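Local coordinates for protein putative conjugative transposon recombinase (Clostridium difficile, PDB 3G13) that probably binds DNA and exchanges its strands as a serine recombinase, this chain being the N-terminal resolvase-type domain of a longer protein, at residues E4-A9 / K40-A45; A9-V14 / V79-I84; D46-E51 / F64-N69; D70-E75 / R99-R104; D93-V98 / V128-A133. One frame throughout, in Å; residues are numbered along the deposited sequence.

Interaction 1: E4-A9 / K40-A45; sequences ERLRVA and KEWVLA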
# COMPACT_ATOMS: atom_id res chain seq x y z
N GLU A 4 4.56 23.44 -26.38
CA GLU A 4 3.09 23.65 -26.40
C GLU A 4 2.36 22.39 -25.86
O GLU A 4 1.98 22.32 -24.67
CB GLU A 4 2.53 24.08 -27.78
CG GLU A 4 2.69 23.02 -28.90
CD GLU A 4 2.46 23.58 -30.28
OE1 GLU A 4 1.40 24.21 -30.49
OE2 GLU A 4 3.32 23.35 -31.16
N ARG A 5 2.19 21.39 -26.71
CA ARG A 5 1.39 20.22 -26.39
C ARG A 5 1.97 19.34 -25.29
O ARG A 5 3.18 19.22 -25.13
CB ARG A 5 1.08 19.41 -27.66
CG ARG A 5 0.19 20.20 -28.65
CD ARG A 5 -0.10 19.37 -29.90
NE ARG A 5 1.11 19.23 -30.71
CZ ARG A 5 1.26 18.38 -31.72
NH1 ARG A 5 0.28 17.54 -32.06
NH2 ARG A 5 2.43 18.34 -32.37
N LEU A 6 1.08 18.73 -24.52
CA LEU A 6 1.51 17.78 -23.52
C LEU A 6 2.05 16.54 -24.24
O LEU A 6 1.37 15.98 -25.09
CB LEU A 6 0.36 17.43 -22.57
CG LEU A 6 0.71 16.55 -21.36
CD1 LEU A 6 1.34 17.37 -20.23
CD2 LEU A 6 -0.55 15.78 -20.83
N ARG A 7 3.26 16.11 -23.86
CA ARG A 7 3.91 14.94 -24.48
C ARG A 7 3.51 13.68 -23.71
O ARG A 7 3.83 13.50 -22.53
CB ARG A 7 5.44 15.12 -24.57
CG ARG A 7 5.89 16.28 -25.54
CD ARG A 7 7.36 16.17 -25.97
NE ARG A 7 7.67 14.93 -26.73
CZ ARG A 7 7.47 14.74 -28.04
NH1 ARG A 7 6.97 15.68 -28.83
NH2 ARG A 7 7.78 13.57 -28.57
N VAL A 8 2.77 12.83 -24.39
CA VAL A 8 2.15 11.68 -23.74
C VAL A 8 2.76 10.39 -24.24
O VAL A 8 2.82 10.14 -25.44
CB VAL A 8 0.61 11.70 -23.91
CG1 VAL A 8 -0.04 10.53 -23.14
CG2 VAL A 8 0.04 13.05 -23.43
N ALA A 9 3.20 9.55 -23.31
CA ALA A 9 3.65 8.19 -23.66
C ALA A 9 2.70 7.12 -23.09
O ALA A 9 1.83 7.42 -22.25
CB ALA A 9 5.07 7.97 -23.12
N LYS A 40 -6.46 16.86 -28.74
CA LYS A 40 -5.55 17.69 -29.53
C LYS A 40 -4.61 18.55 -28.69
O LYS A 40 -3.71 19.19 -29.24
CB LYS A 40 -6.34 18.54 -30.53
CG LYS A 40 -6.90 19.81 -29.97
CD LYS A 40 -7.85 20.45 -30.99
CE LYS A 40 -7.23 21.63 -31.77
NZ LYS A 40 -8.36 22.48 -32.38
N GLU A 41 -4.81 18.59 -27.38
CA GLU A 41 -3.82 19.26 -26.49
C GLU A 41 -2.59 18.37 -26.23
O GLU A 41 -1.61 18.79 -25.59
CB GLU A 41 -4.46 19.62 -25.15
CG GLU A 41 -5.75 20.45 -25.27
CD GLU A 41 -6.18 20.93 -23.88
OE1 GLU A 41 -7.04 20.31 -23.25
OE2 GLU A 41 -5.61 21.93 -23.42
N TRP A 42 -2.68 17.11 -26.67
CA TRP A 42 -1.64 16.12 -26.44
C TRP A 42 -0.93 15.77 -27.74
O TRP A 42 -1.50 15.90 -28.83
CB TRP A 42 -2.26 14.81 -25.93
CG TRP A 42 -2.95 14.90 -24.58
CD1 TRP A 42 -2.95 15.95 -23.70
CD2 TRP A 42 -3.70 13.85 -23.97
NE1 TRP A 42 -3.68 15.62 -22.57
CE2 TRP A 42 -4.15 14.35 -22.71
CE3 TRP A 42 -4.05 12.56 -24.36
CZ2 TRP A 42 -4.94 13.57 -21.83
CZ3 TRP A 42 -4.86 11.79 -23.50
CH2 TRP A 42 -5.28 12.31 -22.25
N VAL A 43 0.30 15.30 -27.60
CA VAL A 43 1.07 14.75 -28.71
C VAL A 43 1.69 13.46 -28.20
O VAL A 43 2.21 13.43 -27.09
CB VAL A 43 2.11 15.78 -29.32
CG1 VAL A 43 3.14 16.26 -28.27
CG2 VAL A 43 2.83 15.18 -30.56
N LEU A 44 1.60 12.40 -29.01
CA LEU A 44 2.21 11.11 -28.70
C LEU A 44 3.73 11.22 -28.73
O LEU A 44 4.31 11.66 -29.75
CB LEU A 44 1.72 10.03 -29.68
CG LEU A 44 2.30 8.59 -29.63
CD1 LEU A 44 2.03 7.90 -28.31
CD2 LEU A 44 1.76 7.78 -30.82
N ALA A 45 4.36 10.90 -27.60
CA ALA A 45 5.82 10.80 -27.50
C ALA A 45 6.19 9.45 -28.11
O ALA A 45 6.77 9.40 -29.19
CB ALA A 45 6.29 10.92 -26.04
O HOH W 1 6.74 13.01 -30.99

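Interaction 2: A9-V14 / V79-I84; sequences AAYCRV and VFTKSI. Unlike the reference sequence in segment 79-84: F80 (reference Ile).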
# COMPACT_ATOMS: atom_id res chain seq x y z
N ALA A 9 3.20 9.55 -23.31
CA ALA A 9 3.65 8.19 -23.66
C ALA A 9 2.70 7.12 -23.09
O ALA A 9 1.83 7.42 -22.25
CB ALA A 9 5.07 7.97 -23.12
N ALA A 10 2.89 5.87 -23.52
CA ALA A 10 2.23 4.72 -22.89
C ALA A 10 3.26 3.68 -22.60
O ALA A 10 4.16 3.47 -23.42
CB ALA A 10 1.12 4.12 -23.78
N TYR A 11 3.15 3.05 -21.43
CA TYR A 11 3.93 1.86 -21.12
C TYR A 11 3.10 0.58 -21.10
O TYR A 11 2.10 0.49 -20.38
CB TYR A 11 4.74 2.00 -19.82
CG TYR A 11 5.58 0.76 -19.65
CD1 TYR A 11 6.75 0.58 -20.41
CD2 TYR A 11 5.16 -0.29 -18.82
CE1 TYR A 11 7.49 -0.57 -20.34
CE2 TYR A 11 5.92 -1.45 -18.71
CZ TYR A 11 7.10 -1.57 -19.49
OH TYR A 11 7.87 -2.70 -19.42
N CYS A 12 3.52 -0.42 -21.88
CA CYS A 12 2.75 -1.65 -22.07
C CYS A 12 3.51 -2.90 -21.64
O CYS A 12 4.73 -3.02 -21.86
CB CYS A 12 2.35 -1.84 -23.54
SG CYS A 12 1.66 -0.38 -24.37
N ARG A 13 2.78 -3.84 -21.02
CA ARG A 13 3.26 -5.19 -20.83
C ARG A 13 2.58 -6.04 -21.90
O ARG A 13 1.35 -6.02 -22.01
CB ARG A 13 2.94 -5.72 -19.44
CG ARG A 13 3.52 -7.10 -19.18
CD ARG A 13 3.28 -7.53 -17.74
NE ARG A 13 1.86 -7.82 -17.51
CZ ARG A 13 1.28 -7.82 -16.32
NH1 ARG A 13 1.97 -7.56 -15.22
NH2 ARG A 13 -0.01 -8.10 -16.25
N VAL A 14 3.39 -6.75 -22.70
CA VAL A 14 2.90 -7.56 -23.83
C VAL A 14 2.76 -9.02 -23.42
O VAL A 14 3.72 -9.61 -22.90
CB VAL A 14 3.82 -7.48 -25.10
CG1 VAL A 14 3.34 -8.46 -26.20
CG2 VAL A 14 3.84 -6.08 -25.64
N VAL A 79 2.88 9.61 -18.61
CA VAL A 79 2.86 8.20 -19.04
C VAL A 79 1.61 7.46 -18.64
O VAL A 79 1.29 7.37 -17.45
CB VAL A 79 4.05 7.40 -18.40
CG1 VAL A 79 4.12 5.97 -19.01
CG2 VAL A 79 5.34 8.13 -18.63
N PHE A 80 0.90 6.89 -19.61
CA PHE A 80 -0.21 5.99 -19.33
C PHE A 80 0.32 4.59 -19.09
O PHE A 80 1.25 4.12 -19.77
CB PHE A 80 -1.21 5.93 -20.49
CG PHE A 80 -2.17 7.10 -20.54
CD1 PHE A 80 -2.00 8.11 -21.48
CD2 PHE A 80 -3.22 7.19 -19.62
CE1 PHE A 80 -2.90 9.21 -21.54
CE2 PHE A 80 -4.12 8.29 -19.65
CZ PHE A 80 -3.95 9.30 -20.61
N THR A 81 -0.28 3.90 -18.12
CA THR A 81 -0.05 2.48 -18.00
C THR A 81 -1.28 1.81 -17.39
O THR A 81 -1.99 2.43 -16.60
CB THR A 81 1.30 2.17 -17.27
OG1 THR A 81 1.67 0.82 -17.54
CG2 THR A 81 1.22 2.41 -15.75
N LYS A 82 -1.54 0.55 -17.74
CA LYS A 82 -2.84 -0.03 -17.44
C LYS A 82 -3.04 -0.20 -15.93
O LYS A 82 -4.12 0.05 -15.42
CB LYS A 82 -3.07 -1.35 -18.19
CG LYS A 82 -4.42 -2.04 -17.84
CD LYS A 82 -4.89 -3.11 -18.86
CE LYS A 82 -6.13 -3.87 -18.36
NZ LYS A 82 -7.31 -2.95 -18.18
N SER A 83 -1.98 -0.57 -15.23
CA SER A 83 -2.12 -0.93 -13.82
C SER A 83 -0.78 -0.77 -13.13
O SER A 83 0.29 -0.81 -13.77
CB SER A 83 -2.59 -2.40 -13.68
OG SER A 83 -1.55 -3.26 -14.10
N ILE A 84 -0.81 -0.63 -11.82
CA ILE A 84 0.40 -0.65 -11.02
C ILE A 84 1.23 -1.95 -11.24
O ILE A 84 2.47 -1.90 -11.29
CB ILE A 84 0.07 -0.46 -9.48
CG1 ILE A 84 -0.29 1.01 -9.21
CG2 ILE A 84 1.26 -0.87 -8.62
CD1 ILE A 84 -1.14 1.29 -7.94
O HOH W 2 -0.46 -0.41 -20.33

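Interaction 3: D46-E51 / F64-N69; sequences DIYADE and FQRMIN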
# COMPACT_ATOMS: atom_id res chain seq x y z
N ASP A 46 5.79 8.35 -27.46
CA ASP A 46 6.10 7.04 -27.96
C ASP A 46 5.30 6.00 -27.20
O ASP A 46 4.63 6.29 -26.19
CB ASP A 46 7.64 6.78 -27.91
CG ASP A 46 8.10 5.72 -28.92
OD1 ASP A 46 7.26 5.15 -29.67
OD2 ASP A 46 9.30 5.39 -28.89
N ILE A 47 5.32 4.80 -27.73
CA ILE A 47 4.74 3.66 -27.08
C ILE A 47 5.89 2.70 -26.72
O ILE A 47 6.72 2.37 -27.57
CB ILE A 47 3.62 3.03 -27.93
CG1 ILE A 47 2.47 4.05 -28.07
CG2 ILE A 47 3.15 1.66 -27.31
CD1 ILE A 47 1.39 3.68 -29.00
N TYR A 48 5.95 2.35 -25.45
CA TYR A 48 7.03 1.55 -24.89
C TYR A 48 6.41 0.25 -24.44
O TYR A 48 5.31 0.25 -23.89
CB TYR A 48 7.67 2.27 -23.73
CG TYR A 48 8.25 3.62 -24.08
CD1 TYR A 48 9.62 3.76 -24.35
CD2 TYR A 48 7.45 4.76 -24.13
CE1 TYR A 48 10.18 5.00 -24.66
CE2 TYR A 48 7.99 6.03 -24.46
CZ TYR A 48 9.36 6.13 -24.72
OH TYR A 48 9.92 7.35 -25.03
N ALA A 49 7.11 -0.87 -24.67
CA ALA A 49 6.52 -2.17 -24.43
C ALA A 49 7.57 -3.25 -24.19
O ALA A 49 8.55 -3.37 -24.94
CB ALA A 49 5.64 -2.57 -25.59
N ASP A 50 7.38 -4.02 -23.12
CA ASP A 50 8.17 -5.22 -22.87
C ASP A 50 7.26 -6.41 -22.78
O ASP A 50 6.13 -6.30 -22.29
CB ASP A 50 8.98 -5.13 -21.58
CG ASP A 50 10.02 -4.04 -21.62
OD1 ASP A 50 10.98 -4.12 -22.41
OD2 ASP A 50 9.88 -3.10 -20.83
N GLU A 51 7.76 -7.55 -23.26
CA GLU A 51 7.03 -8.81 -23.15
C GLU A 51 7.08 -9.29 -21.70
O GLU A 51 8.10 -9.14 -21.04
CB GLU A 51 7.64 -9.85 -24.08
CG GLU A 51 6.77 -11.08 -24.22
CD GLU A 51 7.17 -11.95 -25.40
OE1 GLU A 51 7.47 -11.38 -26.49
OE2 GLU A 51 7.17 -13.20 -25.24
N PHE A 64 11.04 -0.35 -20.77
CA PHE A 64 10.76 0.45 -19.57
C PHE A 64 11.94 1.37 -19.29
O PHE A 64 11.76 2.56 -19.03
CB PHE A 64 10.52 -0.43 -18.34
CG PHE A 64 10.10 0.37 -17.12
CD1 PHE A 64 8.76 0.71 -16.93
CD2 PHE A 64 11.05 0.81 -16.20
CE1 PHE A 64 8.35 1.45 -15.83
CE2 PHE A 64 10.67 1.57 -15.08
CZ PHE A 64 9.31 1.89 -14.89
N GLN A 65 13.16 0.83 -19.35
CA GLN A 65 14.34 1.64 -19.09
C GLN A 65 14.55 2.72 -20.15
O GLN A 65 15.00 3.81 -19.83
CB GLN A 65 15.61 0.79 -18.94
CG GLN A 65 15.67 -0.00 -17.64
CD GLN A 65 15.57 0.89 -16.39
OE1 GLN A 65 16.31 1.87 -16.26
NE2 GLN A 65 14.65 0.54 -15.48
N ARG A 66 14.24 2.40 -21.41
CA ARG A 66 14.34 3.40 -22.49
C ARG A 66 13.34 4.54 -22.17
O ARG A 66 13.69 5.70 -22.26
CB ARG A 66 14.06 2.77 -23.86
CG ARG A 66 14.12 3.72 -25.06
CD ARG A 66 13.86 2.97 -26.36
NE ARG A 66 12.49 2.45 -26.52
CZ ARG A 66 11.49 3.07 -27.14
NH1 ARG A 66 11.65 4.28 -27.68
NH2 ARG A 66 10.31 2.48 -27.23
N MSE A 67 12.14 4.17 -21.74
CA MSE A 67 11.17 5.17 -21.31
C MSE A 67 11.64 6.07 -20.17
O MSE A 67 11.50 7.31 -20.24
CB MSE A 67 9.87 4.50 -20.92
CG MSE A 67 8.72 5.45 -21.08
SE MSE A 67 7.20 4.67 -20.21
CE MSE A 67 7.98 5.57 -18.56
N ILE A 68 12.20 5.46 -19.12
CA ILE A 68 12.79 6.24 -18.04
C ILE A 68 13.86 7.21 -18.56
O ILE A 68 13.85 8.36 -18.17
CB ILE A 68 13.36 5.36 -16.91
CG1 ILE A 68 12.23 4.52 -16.26
CG2 ILE A 68 14.06 6.22 -15.89
CD1 ILE A 68 11.05 5.37 -15.61
N ASN A 69 14.77 6.75 -19.43
CA ASN A 69 15.79 7.68 -20.01
C ASN A 69 15.17 8.82 -20.83
O ASN A 69 15.65 9.95 -20.78
CB ASN A 69 16.82 6.94 -20.91
CG ASN A 69 17.57 5.82 -20.18
OD1 ASN A 69 17.93 4.80 -20.80
ND2 ASN A 69 17.83 5.99 -18.88

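Interaction 4: D70-E75 / R99-R104; sequences DCMNGE and RMLKER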
# COMPACT_ATOMS: atom_id res chain seq x y z
N ASP A 70 14.12 8.54 -21.58
CA ASP A 70 13.42 9.59 -22.33
C ASP A 70 12.72 10.58 -21.40
O ASP A 70 12.63 11.78 -21.72
CB ASP A 70 12.42 8.98 -23.32
CG ASP A 70 13.12 8.22 -24.45
OD1 ASP A 70 14.35 8.37 -24.58
OD2 ASP A 70 12.45 7.47 -25.18
N CYS A 71 12.22 10.07 -20.27
CA CYS A 71 11.67 10.93 -19.20
C CYS A 71 12.77 11.84 -18.63
O CYS A 71 12.54 13.03 -18.46
CB CYS A 71 11.01 10.12 -18.07
SG CYS A 71 9.40 9.38 -18.49
N MSE A 72 13.95 11.28 -18.33
CA MSE A 72 15.07 12.08 -17.80
C MSE A 72 15.56 13.13 -18.81
O MSE A 72 16.08 14.19 -18.42
CB MSE A 72 16.20 11.18 -17.28
CG MSE A 72 15.80 10.27 -16.08
SE MSE A 72 14.89 11.23 -14.58
CE MSE A 72 13.00 10.82 -15.00
N ASN A 73 15.34 12.86 -20.10
CA ASN A 73 15.70 13.79 -21.20
C ASN A 73 14.61 14.81 -21.58
O ASN A 73 14.82 15.62 -22.48
CB ASN A 73 16.10 12.98 -22.44
CG ASN A 73 17.37 12.16 -22.23
OD1 ASN A 73 18.14 12.40 -21.30
ND2 ASN A 73 17.59 11.18 -23.11
N GLY A 74 13.46 14.79 -20.90
CA GLY A 74 12.43 15.80 -21.13
C GLY A 74 11.49 15.53 -22.30
O GLY A 74 10.79 16.43 -22.78
N GLU A 75 11.44 14.28 -22.75
CA GLU A 75 10.58 13.92 -23.90
C GLU A 75 9.14 13.59 -23.53
O GLU A 75 8.28 13.48 -24.41
CB GLU A 75 11.20 12.76 -24.67
CG GLU A 75 12.35 13.19 -25.53
CD GLU A 75 13.20 12.04 -26.02
OE1 GLU A 75 12.64 10.94 -26.32
OE2 GLU A 75 14.43 12.22 -26.09
N ARG A 99 8.31 8.32 -7.91
CA ARG A 99 8.99 9.48 -7.32
C ARG A 99 9.97 10.14 -8.28
O ARG A 99 10.05 11.38 -8.33
CB ARG A 99 9.72 9.07 -6.05
CG ARG A 99 8.79 8.77 -4.88
CD ARG A 99 9.58 8.17 -3.73
NE ARG A 99 8.84 8.23 -2.47
CZ ARG A 99 9.01 7.41 -1.43
NH1 ARG A 99 9.91 6.43 -1.46
NH2 ARG A 99 8.28 7.58 -0.34
N MSE A 100 10.73 9.33 -9.02
CA MSE A 100 11.71 9.88 -9.98
C MSE A 100 11.02 10.71 -11.07
O MSE A 100 11.49 11.78 -11.47
CB MSE A 100 12.49 8.72 -10.62
CG MSE A 100 13.63 9.10 -11.54
SE MSE A 100 14.36 7.44 -12.34
CE MSE A 100 14.74 6.39 -10.74
N LEU A 101 9.90 10.20 -11.57
CA LEU A 101 9.07 10.96 -12.51
C LEU A 101 8.50 12.21 -11.81
O LEU A 101 8.59 13.31 -12.33
CB LEU A 101 7.98 10.04 -13.12
CG LEU A 101 8.38 9.32 -14.44
CD1 LEU A 101 9.82 8.82 -14.43
CD2 LEU A 101 7.48 8.17 -14.84
N LYS A 102 7.94 12.05 -10.62
CA LYS A 102 7.26 13.15 -9.91
C LYS A 102 8.21 14.37 -9.65
O LYS A 102 7.79 15.50 -9.78
CB LYS A 102 6.65 12.63 -8.59
CG LYS A 102 5.85 13.66 -7.78
CD LYS A 102 4.97 12.99 -6.73
CE LYS A 102 4.05 13.99 -5.99
NZ LYS A 102 2.65 13.40 -5.76
N GLU A 103 9.47 14.10 -9.30
CA GLU A 103 10.45 15.15 -9.03
C GLU A 103 10.70 16.00 -10.27
O GLU A 103 11.16 17.16 -10.17
CB GLU A 103 11.76 14.53 -8.52
CG GLU A 103 11.63 13.91 -7.13
CD GLU A 103 12.79 12.97 -6.74
OE1 GLU A 103 12.64 12.25 -5.71
OE2 GLU A 103 13.83 12.96 -7.46
N ARG A 104 10.40 15.42 -11.44
CA ARG A 104 10.55 16.10 -12.73
C ARG A 104 9.21 16.57 -13.32
O ARG A 104 9.16 16.98 -14.49
CB ARG A 104 11.36 15.24 -13.70
CG ARG A 104 12.86 15.48 -13.50
CD ARG A 104 13.61 14.19 -13.38
NE ARG A 104 15.07 14.36 -13.29
CZ ARG A 104 15.86 14.85 -14.26
NH1 ARG A 104 15.37 15.25 -15.43
NH2 ARG A 104 17.18 14.92 -14.05
O HOH W 3 13.10 15.71 -17.26

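Interaction 5: D93-V98 / V128-A133; sequences DTLKYV and VLSSVA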
# COMPACT_ATOMS: atom_id res chain seq x y z
N ASP A 93 10.13 -0.67 -6.28
CA ASP A 93 10.37 -0.13 -7.63
C ASP A 93 9.26 0.83 -8.03
O ASP A 93 9.53 1.84 -8.69
CB ASP A 93 10.48 -1.24 -8.69
CG ASP A 93 11.81 -1.99 -8.61
OD1 ASP A 93 12.74 -1.48 -7.95
OD2 ASP A 93 11.91 -3.09 -9.21
N THR A 94 8.01 0.52 -7.65
CA THR A 94 6.87 1.42 -7.94
C THR A 94 7.15 2.80 -7.34
O THR A 94 6.99 3.83 -8.01
CB THR A 94 5.50 0.88 -7.41
OG1 THR A 94 5.26 -0.46 -7.89
CG2 THR A 94 4.36 1.77 -7.87
N LEU A 95 7.56 2.81 -6.07
CA LEU A 95 7.98 4.02 -5.36
C LEU A 95 9.08 4.77 -6.07
O LEU A 95 8.96 5.97 -6.32
CB LEU A 95 8.47 3.67 -3.93
CG LEU A 95 7.38 3.43 -2.90
CD1 LEU A 95 7.99 2.84 -1.58
CD2 LEU A 95 6.67 4.78 -2.67
N LYS A 96 10.16 4.04 -6.34
CA LYS A 96 11.35 4.62 -6.97
C LYS A 96 10.97 5.36 -8.27
O LYS A 96 11.31 6.52 -8.45
CB LYS A 96 12.35 3.49 -7.27
CG LYS A 96 13.54 3.82 -8.15
CD LYS A 96 14.44 2.58 -8.28
CE LYS A 96 15.40 2.69 -9.48
NZ LYS A 96 16.47 3.72 -9.30
N TYR A 97 10.31 4.65 -9.18
CA TYR A 97 10.04 5.23 -10.49
C TYR A 97 8.93 6.27 -10.47
O TYR A 97 8.99 7.27 -11.20
CB TYR A 97 9.78 4.14 -11.52
CG TYR A 97 11.02 3.29 -11.77
CD1 TYR A 97 12.19 3.86 -12.27
CD2 TYR A 97 11.01 1.90 -11.51
CE1 TYR A 97 13.34 3.09 -12.50
CE2 TYR A 97 12.17 1.12 -11.74
CZ TYR A 97 13.32 1.73 -12.23
OH TYR A 97 14.46 0.99 -12.46
N VAL A 98 7.90 6.07 -9.64
CA VAL A 98 6.88 7.12 -9.54
C VAL A 98 7.52 8.43 -8.99
O VAL A 98 7.33 9.50 -9.56
CB VAL A 98 5.67 6.70 -8.72
CG1 VAL A 98 4.79 7.95 -8.40
CG2 VAL A 98 4.88 5.60 -9.47
N VAL A 128 0.84 5.39 1.09
CA VAL A 128 0.39 4.01 1.30
C VAL A 128 1.48 3.02 0.85
O VAL A 128 1.80 2.09 1.57
CB VAL A 128 -0.97 3.66 0.58
CG1 VAL A 128 -1.26 2.16 0.67
CG2 VAL A 128 -2.13 4.41 1.22
N LEU A 129 2.05 3.25 -0.33
CA LEU A 129 3.17 2.43 -0.81
C LEU A 129 4.40 2.48 0.12
O LEU A 129 5.06 1.47 0.26
CB LEU A 129 3.62 2.81 -2.22
CG LEU A 129 2.60 2.65 -3.35
CD1 LEU A 129 3.23 3.00 -4.70
CD2 LEU A 129 2.02 1.26 -3.33
N SER A 130 4.70 3.64 0.70
CA SER A 130 5.82 3.76 1.63
C SER A 130 5.59 2.89 2.88
O SER A 130 6.53 2.26 3.36
CB SER A 130 6.07 5.20 2.07
OG SER A 130 6.26 6.05 0.96
N SER A 131 4.34 2.87 3.39
CA SER A 131 4.00 2.08 4.58
C SER A 131 4.02 0.59 4.25
O SER A 131 4.52 -0.20 5.03
CB SER A 131 2.63 2.48 5.15
OG SER A 131 2.81 3.64 5.95
N VAL A 132 3.47 0.25 3.09
CA VAL A 132 3.52 -1.12 2.58
C VAL A 132 4.96 -1.61 2.42
O VAL A 132 5.29 -2.69 2.89
CB VAL A 132 2.73 -1.24 1.26
CG1 VAL A 132 2.96 -2.58 0.63
CG2 VAL A 132 1.21 -1.06 1.52
N ALA A 133 5.82 -0.82 1.77
CA ALA A 133 7.23 -1.18 1.55
C ALA A 133 8.04 -1.34 2.86
O ALA A 133 8.90 -2.21 2.94
CB ALA A 133 7.91 -0.18 0.64

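Interaction 1: E4-A9 / K40-A45
R5 lays the flat of its guanidinium over V43, whose CB lies 3.6 Å from R5 CZ and beneath the centre of the plane; the two side chains cross at about a right angle. A bend in the arginine chain (chi3 -70°) turns its end over the valine. R7, on the same sheet face as V43, runs alongside it in the same direction, R7 CG 3.9 Å from V43 CG1. Its NE bonds to E75 O, while NH2 gives an in-plane hydrogen to a water that in turn donates to L44 O. Strands 6-14 and 42-51 are parallel neighbours in a beta-alpha-beta unit, connected through helix 25-37, and four backbone bonds join them, from L6 N to E41 O (2.9 Å) through A45 N to V8 O (2.8 Å). On the other face V8 CG2 makes a CH-pi contact over the five-membered ring of W42, 4.0 Å from its centroid. L6 lies beside the indole, pointing the same way, with L6 CD2 3.6 Å from W42 NE1.

Interaction 2: A9-V14 / V79-I84
Y11 and T81 lie side by side and point the same way, and the threonine hydroxyl does the gripping: T81 OG1 donates to Y11 O at 2.9 Å, coming from above the carbonyl plane. With OG1 anti to the T81 backbone N (chi1 -162°), the hydroxyl reaches this carbonyl and also sits at the edge of the Y11 ring, near its plane, 3.9 Å from Y11 CD2. A water gives Y11 O a second hydrogen and accepts one from K82 N, continuing the link where the strand pairing gives out. Before that, the parallel backbones are joined directly: F80 N bonds to A9 O at 2.8 Å, and Y11 N to F80 O at 2.7 Å with an N-H...O angle of 171°. V79 CG1 packs against Y11, 4.1 Å from Y11 CB.

Further out, Y11 OH bonds to D50 and its ring meets F64 edge-to-face, while K82 forms a salt bridge with D112. S83 is the N-cap of helix 84-87. R13 reaches E138 of the second subunit through a salt bridge. These are inner strands of the parallel part of the resolvase-type sheet: strand 42-51 flanks 6-14, strand 107-110 flanks 78-81 and packs against T81, and helix 25-37 covers A10 through Y32.

Interaction 3: D46-E51 / F64-N69
Y48 of strand 42-51 packs on helix 62-72, with M67 CG over the centre of one ring face in a CH-pi contact, 3.4 Å from the centroid. The M67 chain is extended to the selenium and then bends (chi3 86°), leaving SE oblique to the ring in a Met-aromatic contact. R66 turns at chi3 (67°) and brings the face of its guanidinium onto the tyrosine's CD1-CE1 side, R66 CZ 3.4 Å from Y48 CE1, the two planes 30° apart. That turn also directs NH1 at D46: the salt bridge from R66 NH1 to D46 OD2 is 2.9 Å long and nearly straight, within the guanidinium plane. D63 holds the same arginine through NE. In the first turn of the helix, D50 OD2 uses its syn lone pair to accept F64 N at 3.0 Å. Segment 64-69 of helix 62-72 runs roughly antiparallel to segment 46-51, on the Y48 side of the sheet, while I47 faces helix 25-37 and F64 turns to Y97 of helix 91-102.

Interaction 4: D70-E75 / R99-R104
M72, a selenomethionine, lays its selenium over one face of the R104 guanidinium, offset toward the rim, with M72 SE 3.4 Å from R104 NE. The two side chains cross at about a right angle. Bends at chi2 (-51°) and chi3 (99°) curl the M72 chain back on itself, and its terminal methyl then drops between two residues of the other helix: M72 CE is 3.8 Å from L101 CD1 and 3.9 Å from M100 CG. L101 CD1 is shared, since C71 CB packs on it from 4.0 Å.

The contact brings together the C-terminal ends of two helices of the resolvase-type domain, 62-72 and 91-102. The first closes in a Schellman motif: G74 takes a positive phi (84°), E75 N bonds back to D70 O at 3.0 Å, and G74 N to C71 O. C71 O also accepts from a water, which in turn accepts from R104 NH1 at 3.0 Å within the guanidinium plane. A positive side chain is thereby set close to the carbonyl end of helix 62-72, an arrangement the helix dipole would probably favour. C71 and L101 both rest on I106, and C71 also on I76. M100 and L101 extend the apolar packing to I68, one turn back on helix 62-72.

Interaction 5: D93-V98 / V128-A133
L95 and L129 lie at the heart of an apolar helix-helix contact that joins helix 91-102 to the long helix 120-150 of the resolvase-type domain. In serine recombinases this helix is the one that pairs subunits, and here it also meets the second subunit, V132 packing on L129 of that chain. The axes of segments 93-98 and 128-133 approach to 10.0 Å and run closer to antiparallel than parallel, at 143°. L95 and L129 slide past each other in opposite directions, L95 CD2 3.7 Å from L129 CB. The same methyl reaches S130, whose hydroxyl is bonded to L126 O of its own helix. T94 crosses L129 at about a right angle, T94 CG2 3.6 Å from L129 CD1; its chi1 of -53° puts the methyl on that side and leaves OG1 to N90 O and to Q135 of the second subunit. One turn further along, the remaining branch of L95 ends against a small residue, L95 CD1 3.7 Å from A133 CB.

From the N terminus, interaction 1 closes the first loop, pairing strands 6-14 and 42-51, with helix 25-37 between them in sequence. Interaction 2 starts at A9, which it shares with interaction 1, and crosses it, adding strand 78-81 on the other side of 6-14. Interaction 3 falls wholly within the loop of interaction 2 and sets helix 62-72 on the sheet; the backbone bond from C12 to Y48 connects the two. Interaction 4 crosses interaction 2 and joins the ends of helices 62-72 and 91-102, with Y48 OH bonded to D70 OD2 linking it to interaction 3. Interaction 5 crosses interaction 4 and carries the connection to helix 120-150, about 27 Å from interaction 1, centre to centre.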